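Local coordinates for amino acid adenylation domain-containing protein (Bacillus stratosphericus LAMA 585, PDB 6ULY) that probably activates an alpha-keto acid as its acyl adenylate, serving as the first adenylation domain of a nonribosomal depsipeptide synthetase, at residues A[381-386]-A[451-456]; A[1-6]-A[389-394]; A[355-360]-A[377-382]. All blocks are in the same frame, centred on the assembly; numbering follows the deposited sequence.

Contact 1: A[381-386]-A[451-456]; sequences TELGKP and LTLTGR. With QA7 (5'-O-{(S)-hydroxy[(4-methyl-2-oxopentanoyl)oxy]phosphoryl}adenosine), chain C.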
ATOM      1  N   THR A 381      11.575  14.072  21.478  1.00 45.00           N
ATOM      2  CA  THR A 381      13.015  13.907  21.602  1.00 55.55           C
ATOM      3  C   THR A 381      13.688  14.448  20.347  1.00 51.98           C
ATOM      4  O   THR A 381      13.427  13.963  19.240  1.00 50.84           O
ATOM      5  CB  THR A 381      13.378  12.438  21.808  1.00 51.33           C
ATOM      6  OG1 THR A 381      12.706  11.936  22.969  1.00 49.41           O
ATOM      7  CG2 THR A 381      14.889  12.283  21.968  1.00 47.85           C
ATOM      8  N   GLU A 382      14.548  15.450  20.519  1.00 52.86           N
ATOM      9  CA  GLU A 382      15.326  15.955  19.398  1.00 47.97           C
ATOM     10  C   GLU A 382      16.223  14.853  18.850  1.00 47.62           C
ATOM     11  O   GLU A 382      16.801  14.065  19.605  1.00 47.63           O
ATOM     12  CB  GLU A 382      16.172  17.154  19.828  1.00 49.83           C
ATOM     13  CG  GLU A 382      15.370  18.396  20.177  1.00 55.31           C
ATOM     14  CD  GLU A 382      16.251  19.603  20.462  1.00 59.57           C
ATOM     15  OE1 GLU A 382      16.707  19.757  21.616  1.00 62.72           O
ATOM     16  OE2 GLU A 382      16.496  20.392  19.526  1.00 57.37           O
ATOM     17  N   LEU A 383      16.332  14.796  17.525  1.00 44.09           N
ATOM     18  CA  LEU A 383      17.155  13.798  16.860  1.00 38.85           C
ATOM     19  C   LEU A 383      18.437  14.387  16.288  1.00 38.62           C
ATOM     20  O   LEU A 383      19.249  13.646  15.722  1.00 40.01           O
ATOM     21  CB  LEU A 383      16.344  13.100  15.761  1.00 38.55           C
ATOM     22  CG  LEU A 383      15.040  12.462  16.260  1.00 41.78           C
ATOM     23  CD1 LEU A 383      14.340  11.694  15.148  1.00 41.07           C
ATOM     24  CD2 LEU A 383      15.284  11.544  17.460  1.00 43.23           C
ATOM     25  N   GLY A 384      18.646  15.692  16.428  1.00 42.31           N
ATOM     26  CA  GLY A 384      19.949  16.288  16.207  1.00 43.72           C
ATOM     27  C   GLY A 384      20.124  16.852  14.811  1.00 42.33           C
ATOM     28  O   GLY A 384      19.221  16.849  13.969  1.00 47.06           O
ATOM     29  N   LYS A 385      21.332  17.354  14.586  1.00 42.80           N
ATOM     30  CA  LYS A 385      21.691  17.969  13.324  1.00 44.12           C
ATOM     31  C   LYS A 385      22.007  16.905  12.279  1.00 48.27           C
ATOM     32  O   LYS A 385      22.417  15.789  12.619  1.00 43.77           O
ATOM     33  CB  LYS A 385      22.904  18.877  13.493  1.00 41.71           C
ATOM     34  CG  LYS A 385      22.659  20.087  14.368  1.00 56.19           C
ATOM     35  CD  LYS A 385      23.707  21.164  14.138  1.00 75.11           C
ATOM     36  CE  LYS A 385      23.400  22.415  14.951  1.00103.60           C
ATOM     37  NZ  LYS A 385      23.367  22.134  16.416  1.00113.92           N
ATOM     38  N   PRO A 386      21.842  17.232  10.999  1.00 43.17           N
ATOM     39  CA  PRO A 386      22.225  16.283   9.951  1.00 44.43           C
ATOM     40  C   PRO A 386      23.713  15.983  10.009  1.00 38.57           C
ATOM     41  O   PRO A 386      24.524  16.825  10.395  1.00 41.93           O
ATOM     42  CB  PRO A 386      21.858  17.010   8.651  1.00 39.67           C
ATOM     43  CG  PRO A 386      20.966  18.130   9.052  1.00 46.30           C
ATOM     44  CD  PRO A 386      21.337  18.498  10.442  1.00 44.23           C
ATOM     45  N   LEU A 451      16.683  18.171  13.686  1.00 48.07           N
ATOM     46  CA  LEU A 451      15.427  17.554  13.285  1.00 47.30           C
ATOM     47  C   LEU A 451      14.725  16.930  14.483  1.00 50.18           C
ATOM     48  O   LEU A 451      15.363  16.356  15.368  1.00 45.51           O
ATOM     49  CB  LEU A 451      15.683  16.480  12.226  1.00 43.11           C
ATOM     50  CG  LEU A 451      14.491  15.620  11.810  1.00 49.11           C
ATOM     51  CD1 LEU A 451      13.467  16.456  11.045  1.00 50.51           C
ATOM     52  CD2 LEU A 451      14.967  14.444  10.978  1.00 44.04           C
ATOM     53  N   THR A 452      13.398  17.030  14.497  1.00 52.22           N
ATOM     54  CA  THR A 452      12.579  16.357  15.499  1.00 51.33           C
ATOM     55  C   THR A 452      11.381  15.753  14.780  1.00 54.04           C
ATOM     56  O   THR A 452      10.567  16.483  14.206  1.00 43.65           O
ATOM     57  CB  THR A 452      12.128  17.319  16.601  1.00 47.87           C
ATOM     58  OG1 THR A 452      13.267  17.765  17.347  1.00 52.20           O
ATOM     59  CG2 THR A 452      11.160  16.639  17.546  1.00 49.76           C
ATOM     60  N   LEU A 453      11.292  14.426  14.793  1.00 45.39           N
ATOM     61  CA  LEU A 453      10.170  13.740  14.170  1.00 49.63           C
ATOM     62  C   LEU A 453       8.964  13.758  15.097  1.00 48.23           C
ATOM     63  O   LEU A 453       9.098  13.614  16.316  1.00 50.31           O
ATOM     64  CB  LEU A 453      10.547  12.301  13.823  1.00 46.14           C
ATOM     65  CG  LEU A 453      10.977  12.039  12.377  1.00 48.70           C
ATOM     66  CD1 LEU A 453      11.887  13.133  11.862  1.00 51.93           C
ATOM     67  CD2 LEU A 453      11.669  10.693  12.267  1.00 49.68           C
ATOM     68  N   THR A 454       7.782  13.952  14.509  1.00 49.96           N
ATOM     69  CA  THR A 454       6.534  14.008  15.255  1.00 50.75           C
ATOM     70  C   THR A 454       5.495  12.998  14.789  1.00 47.63           C
ATOM     71  O   THR A 454       4.515  12.775  15.509  1.00 41.40           O
ATOM     72  CB  THR A 454       5.916  15.413  15.168  1.00 48.14           C
ATOM     73  OG1 THR A 454       5.720  15.770  13.791  1.00 48.58           O
ATOM     74  CG2 THR A 454       6.817  16.442  15.836  1.00 46.64           C
ATOM     75  N   GLY A 455       5.671  12.387  13.624  1.00 48.28           N
ATOM     76  CA  GLY A 455       4.696  11.441  13.124  1.00 49.26           C
ATOM     77  C   GLY A 455       5.026  11.031  11.702  1.00 49.84           C
ATOM     78  O   GLY A 455       6.124  11.284  11.199  1.00 47.06           O
ATOM     79  N   ARG A 456       4.046  10.387  11.068  1.00 53.52           N
ATOM     80  CA  ARG A 456       4.177   9.888   9.708  1.00 55.81           C
ATOM     81  C   ARG A 456       2.957  10.302   8.898  1.00 60.16           C
ATOM     82  O   ARG A 456       1.885  10.569   9.446  1.00 63.24           O
ATOM     83  CB  ARG A 456       4.319   8.360   9.671  1.00 64.73           C
ATOM     84  CG  ARG A 456       5.587   7.830  10.315  1.00 64.61           C
ATOM     85  CD  ARG A 456       5.614   6.312  10.298  1.00 70.45           C
ATOM     86  NE  ARG A 456       4.532   5.748  11.101  1.00 95.91           N
ATOM     87  CZ  ARG A 456       4.215   4.457  11.137  1.00107.60           C
ATOM     88  NH1 ARG A 456       4.893   3.579  10.410  1.00113.52           N
ATOM     89  NH2 ARG A 456       3.213   4.045  11.901  1.00110.92           N
TER
HETATM   90  C01 QA7 C 701      18.815   5.205  13.039  1.00 44.33           C
HETATM   91  C02 QA7 C 701      18.486   3.929  12.361  1.00 40.95           C
HETATM   92  C03 QA7 C 701      19.655   3.464  11.535  1.00 43.30           C
HETATM   93  C04 QA7 C 701      17.189   4.180  11.663  1.00 43.01           C
HETATM   94  C05 QA7 C 701      17.003   3.605  10.295  1.00 44.10           C
HETATM   95  C06 QA7 C 701      15.783   2.795  10.004  1.00 42.01           C
HETATM   96  C10 QA7 C 701      12.825   3.933   8.586  1.00 43.28           C
HETATM   97  C11 QA7 C 701      11.729   4.501   9.192  1.00 47.53           C
HETATM   98  C12 QA7 C 701      11.782   6.076   9.013  1.00 49.13           C
HETATM   99  C13 QA7 C 701      11.180   6.507   9.988  1.00 49.35           C
HETATM  100  C14 QA7 C 701      11.358   5.405  11.199  1.00 50.13           C
HETATM  101  C16 QA7 C 701      13.526   5.719  12.129  1.00 47.33           C
HETATM  102  C18 QA7 C 701      13.119   6.994  13.788  1.00 44.48           C
HETATM  103  C19 QA7 C 701      13.101   7.808  14.916  1.00 39.75           C
HETATM  104  C21 QA7 C 701      10.892   8.056  14.715  1.00 45.70           C
HETATM  105  C23 QA7 C 701      11.964   6.751  13.176  1.00 44.86           C
HETATM  106  N15 QA7 C 701      12.247   5.940  12.148  1.00 45.42           N
HETATM  107  N17 QA7 C 701      14.077   6.354  13.122  1.00 46.52           N
HETATM  108  N20 QA7 C 701      11.990   8.312  15.330  1.00 47.49           N
HETATM  109  N22 QA7 C 701      10.848   7.305  13.674  1.00 47.65           N
HETATM  110  N24 QA7 C 701      14.303   8.089  15.575  1.00 43.04           N
HETATM  111  O07 QA7 C 701      15.489   2.351   8.764  1.00 48.97           O
HETATM  112  O09 QA7 C 701      12.818   2.558   8.674  1.00 48.93           O
HETATM  113  O25 QA7 C 701      11.803   4.353  10.678  1.00 45.76           O
HETATM  114  O26 QA7 C 701       9.749   6.603   9.851  1.00 51.27           O
HETATM  115  O27 QA7 C 701      11.264   6.628   7.713  1.00 49.27           O
HETATM  116  O28 QA7 C 701      14.116   0.400   8.545  1.00 59.20           O
HETATM  117  O29 QA7 C 701      14.144   1.834   6.832  1.00 42.14           O
HETATM  118  O30 QA7 C 701      15.091   2.553  10.860  1.00 45.83           O
HETATM  119  O31 QA7 C 701      17.766   3.825   9.485  1.00 46.39           O
HETATM  120  P08 QA7 C 701      14.109   1.779   8.230  1.00 53.97           P
HETATM  121  O   HOH W   1      11.659  12.853  17.413  1.00 43.47           O
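L383 and L453 meet through their methyl ends against one face of the adenine of the bound keto acyl adenylate, L383 CD1 lying 4.1 Å from L453 CD2. The two side chains cross at about a right angle, and each gives the same methyl to the ligand: L383 CD1 comes within 3.6 Å of the exocyclic amine N24 of the adenylate, and L453 CD2 within 3.7 Å of its ring carbon C21. Both residues belong to the ligand pocket, so the contact forms an apolar part of the nucleotide site. Two backbone bonds tie L383 and G384 to L451, two residues before L453. L383 N donates to L451 O over 2.8 Å, nearly along the C=O axis, and L451 N returns a bond of 2.9 Å to G384 O, arriving from above that carbonyl plane. L383 and G384 thus both face L451, a classic beta bulge, and G384 takes a positive phi of 96° there. Farther along, a water donates to both T381 O and L453 O, bridging the backbones where they no longer bond directly. T452 holds OG1 beside its own backbone N (chi1 -66°), which sets the hydroxyl 3.6 Å from E382 CG; the carboxylate of E382 forms a salt bridge with R450. L383 and L453 also touch F331 of strand 327-333, while L451 packs on I392 and I394 of strand 391-395, and strand 438-447 flanks 450-456 as its antiparallel neighbour.

Contact 2: A[1-6]-A[389-394]; sequences PALSYG and GITIRI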
ATOM      1  N   PRO A   1      15.060  29.406   7.699  1.00 40.49           N
ATOM      2  CA  PRO A   1      13.978  28.472   7.386  1.00 41.61           C
ATOM      3  C   PRO A   1      14.260  27.069   7.911  1.00 44.88           C
ATOM      4  O   PRO A   1      15.353  26.811   8.415  1.00 39.82           O
ATOM      5  CB  PRO A   1      13.962  28.479   5.863  1.00 39.54           C
ATOM      6  CG  PRO A   1      15.415  28.597   5.518  1.00 39.95           C
ATOM      7  CD  PRO A   1      16.035  29.478   6.594  1.00 40.18           C
ATOM      8  N   ALA A   2      13.279  26.177   7.772  1.00 42.35           N
ATOM      9  CA  ALA A   2      13.439  24.770   8.133  1.00 40.76           C
ATOM     10  C   ALA A   2      14.219  24.029   7.044  1.00 42.70           C
ATOM     11  O   ALA A   2      13.719  23.126   6.374  1.00 40.33           O
ATOM     12  CB  ALA A   2      12.077  24.132   8.371  1.00 41.89           C
ATOM     13  N   LEU A   3      15.474  24.443   6.875  1.00 42.56           N
ATOM     14  CA  LEU A   3      16.418  23.766   5.989  1.00 41.43           C
ATOM     15  C   LEU A   3      17.774  23.758   6.672  1.00 40.88           C
ATOM     16  O   LEU A   3      18.355  24.821   6.909  1.00 42.40           O
ATOM     17  CB  LEU A   3      16.501  24.455   4.623  1.00 43.08           C
ATOM     18  CG  LEU A   3      17.460  23.812   3.617  1.00 38.29           C
ATOM     19  CD1 LEU A   3      16.944  23.982   2.192  1.00 47.48           C
ATOM     20  CD2 LEU A   3      18.857  24.389   3.740  1.00 42.91           C
ATOM     21  N   SER A   4      18.278  22.562   6.982  1.00 43.06           N
ATOM     22  CA  SER A   4      19.500  22.393   7.758  1.00 38.56           C
ATOM     23  C   SER A   4      20.499  21.546   6.983  1.00 37.59           C
ATOM     24  O   SER A   4      20.178  20.432   6.559  1.00 38.64           O
ATOM     25  CB  SER A   4      19.195  21.739   9.106  1.00 39.60           C
ATOM     26  OG  SER A   4      20.364  21.613   9.895  1.00 45.51           O
ATOM     27  N   TYR A   5      21.708  22.073   6.819  1.00 45.83           N
ATOM     28  CA  TYR A   5      22.799  21.386   6.143  1.00 37.92           C
ATOM     29  C   TYR A   5      23.829  20.936   7.168  1.00 42.04           C
ATOM     30  O   TYR A   5      24.198  21.700   8.066  1.00 40.21           O
ATOM     31  CB  TYR A   5      23.461  22.303   5.114  1.00 43.57           C
ATOM     32  CG  TYR A   5      24.606  21.687   4.340  1.00 43.36           C
ATOM     33  CD1 TYR A   5      24.444  20.491   3.658  1.00 37.78           C
ATOM     34  CD2 TYR A   5      25.837  22.327   4.259  1.00 41.39           C
ATOM     35  CE1 TYR A   5      25.481  19.937   2.935  1.00 40.16           C
ATOM     36  CE2 TYR A   5      26.879  21.784   3.533  1.00 40.60           C
ATOM     37  CZ  TYR A   5      26.694  20.589   2.873  1.00 44.65           C
ATOM     38  OH  TYR A   5      27.728  20.038   2.150  1.00 48.74           O
ATOM     39  N   GLY A   6      24.294  19.698   7.026  1.00 41.92           N
ATOM     40  CA  GLY A   6      25.255  19.139   7.948  1.00 42.11           C
ATOM     41  C   GLY A   6      26.694  19.514   7.691  1.00 45.32           C
ATOM     42  O   GLY A   6      27.576  19.082   8.437  1.00 46.21           O
ATOM     43  N   GLY A 389      27.204  16.249   4.798  1.00 45.17           N
ATOM     44  CA  GLY A 389      26.755  15.858   3.485  1.00 42.15           C
ATOM     45  C   GLY A 389      25.253  15.852   3.301  1.00 44.77           C
ATOM     46  O   GLY A 389      24.784  15.868   2.156  1.00 40.15           O
ATOM     47  N   ILE A 390      24.487  15.843   4.388  1.00 42.27           N
ATOM     48  CA  ILE A 390      23.036  15.716   4.331  1.00 37.48           C
ATOM     49  C   ILE A 390      22.406  17.087   4.510  1.00 41.19           C
ATOM     50  O   ILE A 390      22.842  17.884   5.352  1.00 39.56           O
ATOM     51  CB  ILE A 390      22.524  14.736   5.405  1.00 39.74           C
ATOM     52  CG1 ILE A 390      23.051  13.317   5.154  1.00 38.03           C
ATOM     53  CG2 ILE A 390      21.006  14.758   5.456  1.00 39.19           C
ATOM     54  CD1 ILE A 390      22.373  12.590   4.026  1.00 40.34           C
ATOM     55  N   THR A 391      21.380  17.369   3.714  1.00 34.41           N
ATOM     56  CA  THR A 391      20.511  18.516   3.927  1.00 37.28           C
ATOM     57  C   THR A 391      19.111  17.999   4.223  1.00 35.27           C
ATOM     58  O   THR A 391      18.614  17.108   3.527  1.00 38.33           O
ATOM     59  CB  THR A 391      20.485  19.451   2.711  1.00 37.54           C
ATOM     60  OG1 THR A 391      21.825  19.733   2.283  1.00 40.65           O
ATOM     61  CG2 THR A 391      19.810  20.752   3.078  1.00 34.81           C
ATOM     62  N   ILE A 392      18.492  18.542   5.262  1.00 37.15           N
ATOM     63  CA  ILE A 392      17.116  18.222   5.610  1.00 39.83           C
ATOM     64  C   ILE A 392      16.283  19.479   5.429  1.00 37.38           C
ATOM     65  O   ILE A 392      16.758  20.593   5.670  1.00 40.43           O
ATOM     66  CB  ILE A 392      16.994  17.699   7.055  1.00 39.25           C
ATOM     67  CG1 ILE A 392      18.010  16.581   7.291  1.00 45.90           C
ATOM     68  CG2 ILE A 392      15.573  17.228   7.321  1.00 36.94           C
ATOM     69  CD1 ILE A 392      17.960  16.002   8.667  1.00 42.43           C
ATOM     70  N   ARG A 393      15.037  19.300   4.999  1.00 36.77           N
ATOM     71  CA  ARG A 393      14.092  20.403   4.960  1.00 40.23           C
ATOM     72  C   ARG A 393      12.714  19.884   5.338  1.00 40.14           C
ATOM     73  O   ARG A 393      12.427  18.687   5.249  1.00 42.48           O
ATOM     74  CB  ARG A 393      14.062  21.092   3.584  1.00 38.04           C
ATOM     75  CG  ARG A 393      13.352  20.312   2.485  1.00 45.49           C
ATOM     76  CD  ARG A 393      13.185  21.167   1.229  1.00 41.21           C
ATOM     77  NE  ARG A 393      12.439  20.477   0.181  1.00 43.96           N
ATOM     78  CZ  ARG A 393      12.167  20.997  -1.013  1.00 47.08           C
ATOM     79  NH1 ARG A 393      12.582  22.219  -1.325  1.00 43.82           N
ATOM     80  NH2 ARG A 393      11.479  20.292  -1.900  1.00 40.42           N
ATOM     81  N   ILE A 394      11.873  20.811   5.783  1.00 38.96           N
ATOM     82  CA  ILE A 394      10.494  20.537   6.162  1.00 44.28           C
ATOM     83  C   ILE A 394       9.596  21.355   5.242  1.00 43.07           C
ATOM     84  O   ILE A 394       9.771  22.573   5.127  1.00 43.24           O
ATOM     85  CB  ILE A 394      10.236  20.894   7.638  1.00 42.11           C
ATOM     86  CG1 ILE A 394      11.335  20.321   8.543  1.00 45.60           C
ATOM     87  CG2 ILE A 394       8.860  20.416   8.063  1.00 41.60           C
ATOM     88  CD1 ILE A 394      11.365  18.803   8.631  1.00 42.71           C
TER
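Y5 sets its ring obliquely against T391, with CD1 3.1 Å from T391 OG1 and CE1 reaching on toward the backbone of G389. CG of Y5 stands opposite its own N (chi1 -179°), which carries the ring across the neighbouring strand, and the phenol OH goes on to D8. The other branch of T391 serves L3: T391 CG2 packs 3.8 Å from L3 CD2. Y5, L3, T391 and R393 share one face of this antiparallel pair, the side where R393 turns its long chain away to hydrogen-bond Q411 and to make a cation-pi contact with W437. S4 and I392 point to the other face. At the start of the chain A2, the centre of an inverse gamma turn, sets CB 3.8 Å from I394 CB, and both side chains also meet L446. Four backbone bonds tie the strands, whose axes run 172° apart: I394 N to A2 O, S4 N to I392 O and I392 N to S4 O, both 2.8 Å, and G6 N to I390 O. CA-H...O contacts fill the intervals, as from L3 CA to I392 O (3.2 Å). Strand 3-5 is thereby added as an outermost strand of a five-stranded antiparallel sheet. Its hold is chiefly main-chain hydrogen bonding, supplemented by a more exposed face of mixed polarity and by a buried, mostly apolar one where the S4 hydroxyl is satisfied by G449 O.

Contact 3: A[355-360]-A[377-382]; sequences VLTFEE and TVSFTE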
ATOM      1  N   VAL A 355      15.218  17.580  24.689  1.00 52.91           N
ATOM      2  CA  VAL A 355      13.806  17.217  24.644  1.00 54.79           C
ATOM      3  C   VAL A 355      13.001  18.507  24.570  1.00 51.46           C
ATOM      4  O   VAL A 355      13.228  19.430  25.361  1.00 57.24           O
ATOM      5  CB  VAL A 355      13.388  16.382  25.870  1.00 54.63           C
ATOM      6  CG1 VAL A 355      11.904  16.041  25.806  1.00 50.76           C
ATOM      7  CG2 VAL A 355      14.229  15.118  25.965  1.00 53.84           C
ATOM      8  N   LEU A 356      12.069  18.574  23.623  1.00 56.59           N
ATOM      9  CA  LEU A 356      11.268  19.767  23.382  1.00 55.11           C
ATOM     10  C   LEU A 356       9.821  19.496  23.760  1.00 56.90           C
ATOM     11  O   LEU A 356       9.258  18.464  23.378  1.00 60.27           O
ATOM     12  CB  LEU A 356      11.350  20.197  21.917  1.00 58.07           C
ATOM     13  CG  LEU A 356      12.738  20.591  21.413  1.00 58.48           C
ATOM     14  CD1 LEU A 356      12.741  20.722  19.900  1.00 53.18           C
ATOM     15  CD2 LEU A 356      13.192  21.886  22.065  1.00 57.10           C
ATOM     16  N   THR A 357       9.221  20.426  24.493  1.00 63.34           N
ATOM     17  CA  THR A 357       7.830  20.325  24.909  1.00 67.97           C
ATOM     18  C   THR A 357       7.066  21.537  24.404  1.00 64.48           C
ATOM     19  O   THR A 357       7.548  22.670  24.500  1.00 65.18           O
ATOM     20  CB  THR A 357       7.711  20.216  26.435  1.00 69.00           C
ATOM     21  OG1 THR A 357       8.160  18.925  26.859  1.00 62.05           O
ATOM     22  CG2 THR A 357       6.272  20.418  26.885  1.00 71.06           C
ATOM     23  N   PHE A 358       5.876  21.290  23.859  1.00 66.59           N
ATOM     24  CA  PHE A 358       5.069  22.338  23.254  1.00 68.38           C
ATOM     25  C   PHE A 358       3.616  22.175  23.673  1.00 69.99           C
ATOM     26  O   PHE A 358       3.194  21.113  24.139  1.00 69.16           O
ATOM     27  CB  PHE A 358       5.147  22.312  21.722  1.00 64.69           C
ATOM     28  CG  PHE A 358       6.542  22.393  21.176  1.00 64.51           C
ATOM     29  CD1 PHE A 358       7.198  23.608  21.094  1.00 64.78           C
ATOM     30  CD2 PHE A 358       7.191  21.253  20.729  1.00 61.47           C
ATOM     31  CE1 PHE A 358       8.479  23.688  20.581  1.00 61.80           C
ATOM     32  CE2 PHE A 358       8.470  21.327  20.214  1.00 61.88           C
ATOM     33  CZ  PHE A 358       9.115  22.546  20.142  1.00 56.67           C
ATOM     34  N   GLU A 359       2.850  23.244  23.483  1.00 74.14           N
ATOM     35  CA  GLU A 359       1.415  23.184  23.711  1.00 77.30           C
ATOM     36  C   GLU A 359       0.762  22.315  22.643  1.00 78.20           C
ATOM     37  O   GLU A 359       1.122  22.379  21.464  1.00 73.75           O
ATOM     38  CB  GLU A 359       0.817  24.590  23.689  1.00 76.07           C
ATOM     39  CG  GLU A 359      -0.374  24.781  24.615  1.00 89.67           C
ATOM     40  CD  GLU A 359       0.032  24.907  26.074  1.00 87.05           C
ATOM     41  OE1 GLU A 359       1.218  25.196  26.340  1.00 86.70           O
ATOM     42  OE2 GLU A 359      -0.833  24.720  26.954  1.00 85.72           O
ATOM     43  N   GLU A 360      -0.195  21.482  23.063  1.00 83.14           N
ATOM     44  CA  GLU A 360      -0.935  20.672  22.100  1.00 89.95           C
ATOM     45  C   GLU A 360      -1.722  21.540  21.126  1.00 88.70           C
ATOM     46  O   GLU A 360      -1.968  21.130  19.986  1.00 88.16           O
ATOM     47  CB  GLU A 360      -1.880  19.713  22.828  1.00105.52           C
ATOM     48  CG  GLU A 360      -1.216  18.436  23.318  1.00109.36           C
ATOM     49  CD  GLU A 360      -2.190  17.474  23.976  1.00125.36           C
ATOM     50  OE1 GLU A 360      -1.960  16.248  23.898  1.00112.87           O
ATOM     51  OE2 GLU A 360      -3.188  17.941  24.567  1.00144.62           O
ATOM     52  N   THR A 377       0.163  19.156  26.830  1.00 91.11           N
ATOM     53  CA  THR A 377       1.520  19.342  26.338  1.00 83.72           C
ATOM     54  C   THR A 377       2.034  18.034  25.754  1.00 77.91           C
ATOM     55  O   THR A 377       1.646  16.945  26.187  1.00 77.46           O
ATOM     56  CB  THR A 377       2.477  19.813  27.444  1.00 85.31           C
ATOM     57  OG1 THR A 377       2.565  18.808  28.462  1.00 84.64           O
ATOM     58  CG2 THR A 377       1.994  21.117  28.057  1.00 82.11           C
ATOM     59  N   VAL A 378       2.913  18.155  24.762  1.00 75.32           N
ATOM     60  CA  VAL A 378       3.574  17.019  24.136  1.00 64.69           C
ATOM     61  C   VAL A 378       5.075  17.238  24.220  1.00 64.09           C
ATOM     62  O   VAL A 378       5.557  18.364  24.055  1.00 62.40           O
ATOM     63  CB  VAL A 378       3.140  16.831  22.668  1.00 68.29           C
ATOM     64  CG1 VAL A 378       1.665  16.479  22.594  1.00 79.89           C
ATOM     65  CG2 VAL A 378       3.431  18.092  21.858  1.00 70.42           C
ATOM     66  N   SER A 379       5.811  16.160  24.474  1.00 62.04           N
ATOM     67  CA  SER A 379       7.262  16.194  24.573  1.00 57.15           C
ATOM     68  C   SER A 379       7.857  15.331  23.471  1.00 58.66           C
ATOM     69  O   SER A 379       7.494  14.158  23.329  1.00 61.36           O
ATOM     70  CB  SER A 379       7.736  15.702  25.944  1.00 61.46           C
ATOM     71  OG  SER A 379       7.401  16.631  26.960  1.00 63.39           O
ATOM     72  N   PHE A 380       8.769  15.913  22.699  1.00 56.99           N
ATOM     73  CA  PHE A 380       9.455  15.213  21.627  1.00 55.79           C
ATOM     74  C   PHE A 380      10.948  15.157  21.917  1.00 54.69           C
ATOM     75  O   PHE A 380      11.518  16.073  22.517  1.00 54.18           O
ATOM     76  CB  PHE A 380       9.226  15.898  20.275  1.00 53.42           C
ATOM     77  CG  PHE A 380       7.782  15.994  19.879  1.00 51.70           C
ATOM     78  CD1 PHE A 380       7.089  14.872  19.459  1.00 56.22           C
ATOM     79  CD2 PHE A 380       7.121  17.210  19.910  1.00 61.12           C
ATOM     80  CE1 PHE A 380       5.757  14.960  19.083  1.00 51.18           C
ATOM     81  CE2 PHE A 380       5.795  17.303  19.534  1.00 57.28           C
ATOM     82  CZ  PHE A 380       5.113  16.173  19.124  1.00 53.19           C
ATOM     83  N   THR A 381      11.575  14.072  21.478  1.00 45.00           N
ATOM     84  CA  THR A 381      13.015  13.907  21.602  1.00 55.55           C
ATOM     85  C   THR A 381      13.688  14.448  20.347  1.00 51.98           C
ATOM     86  O   THR A 381      13.427  13.963  19.240  1.00 50.84           O
ATOM     87  CB  THR A 381      13.378  12.438  21.808  1.00 51.33           C
ATOM     88  OG1 THR A 381      12.706  11.936  22.969  1.00 49.41           O
ATOM     89  CG2 THR A 381      14.889  12.283  21.968  1.00 47.85           C
ATOM     90  N   GLU A 382      14.548  15.450  20.519  1.00 52.86           N
ATOM     91  CA  GLU A 382      15.326  15.955  19.398  1.00 47.97           C
ATOM     92  C   GLU A 382      16.223  14.853  18.850  1.00 47.62           C
ATOM     93  O   GLU A 382      16.801  14.065  19.605  1.00 47.63           O
ATOM     94  CB  GLU A 382      16.172  17.154  19.828  1.00 49.83           C
ATOM     95  CG  GLU A 382      15.370  18.396  20.177  1.00 55.31           C
ATOM     96  CD  GLU A 382      16.251  19.603  20.462  1.00 59.57           C
ATOM     97  OE1 GLU A 382      16.707  19.757  21.616  1.00 62.72           O
ATOM     98  OE2 GLU A 382      16.496  20.392  19.526  1.00 57.37           O
TER
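Strands 355-359 and 377-381 run antiparallel, 157° between their directions, as a two-stranded beta ribbon joined by paired backbone bonds of L356 with F380 and F358 with V378. The straightest is F380 N to L356 O, 2.7 Å long with 171° at the hydrogen. On the face of L356, F358, V378 and F380 the two phenylalanine side chains cross at about a right angle and meet edge to edge, CD2 to CD2 at 4.1 Å; F358 meets F445 with its ring plane nearly perpendicular. Beyond that, L356 CD1 rests 3.5 Å from E382 CG, the aliphatic part of the glutamate. At the far end, E360 CG packs 3.6 Å from V378 CG1, and the chain extends beyond it. E359 turns away instead, to a salt bridge with R373, whose backbone N donates to T377 OG1. V355 CG1, opposite the backbone N (chi1 179°), leans over F380 O at 3.3 Å. On the same side as V355, the hydroxyls of T357 and S379 face each other across a non-hydrogen-bonded pair, and T357 CG2 packs 3.9 Å from T377 CB.

How the contacts relate
Contact 1 is the buried one and touches the adenylate; contact 2 is partly buried, and contact 3 lies nearer the surface. Contacts 1 and 2 stand at the two outermost strands of one five-stranded sheet and touch through P386, which packs on S4 and I392. Contacts 1 and 3 share T381 and E382, where ribbon strand 377-381 runs on into the ligand-lining loop, and F380 packs on T452 and T454. Contacts 2 and 3 do not meet, their nearest atoms about 10 Å apart. Regular antiparallel ladders hold contacts 2 and 3, whereas contact 1 has just two direct backbone bonds, at a bulge, with a water bridge and leucine methyls.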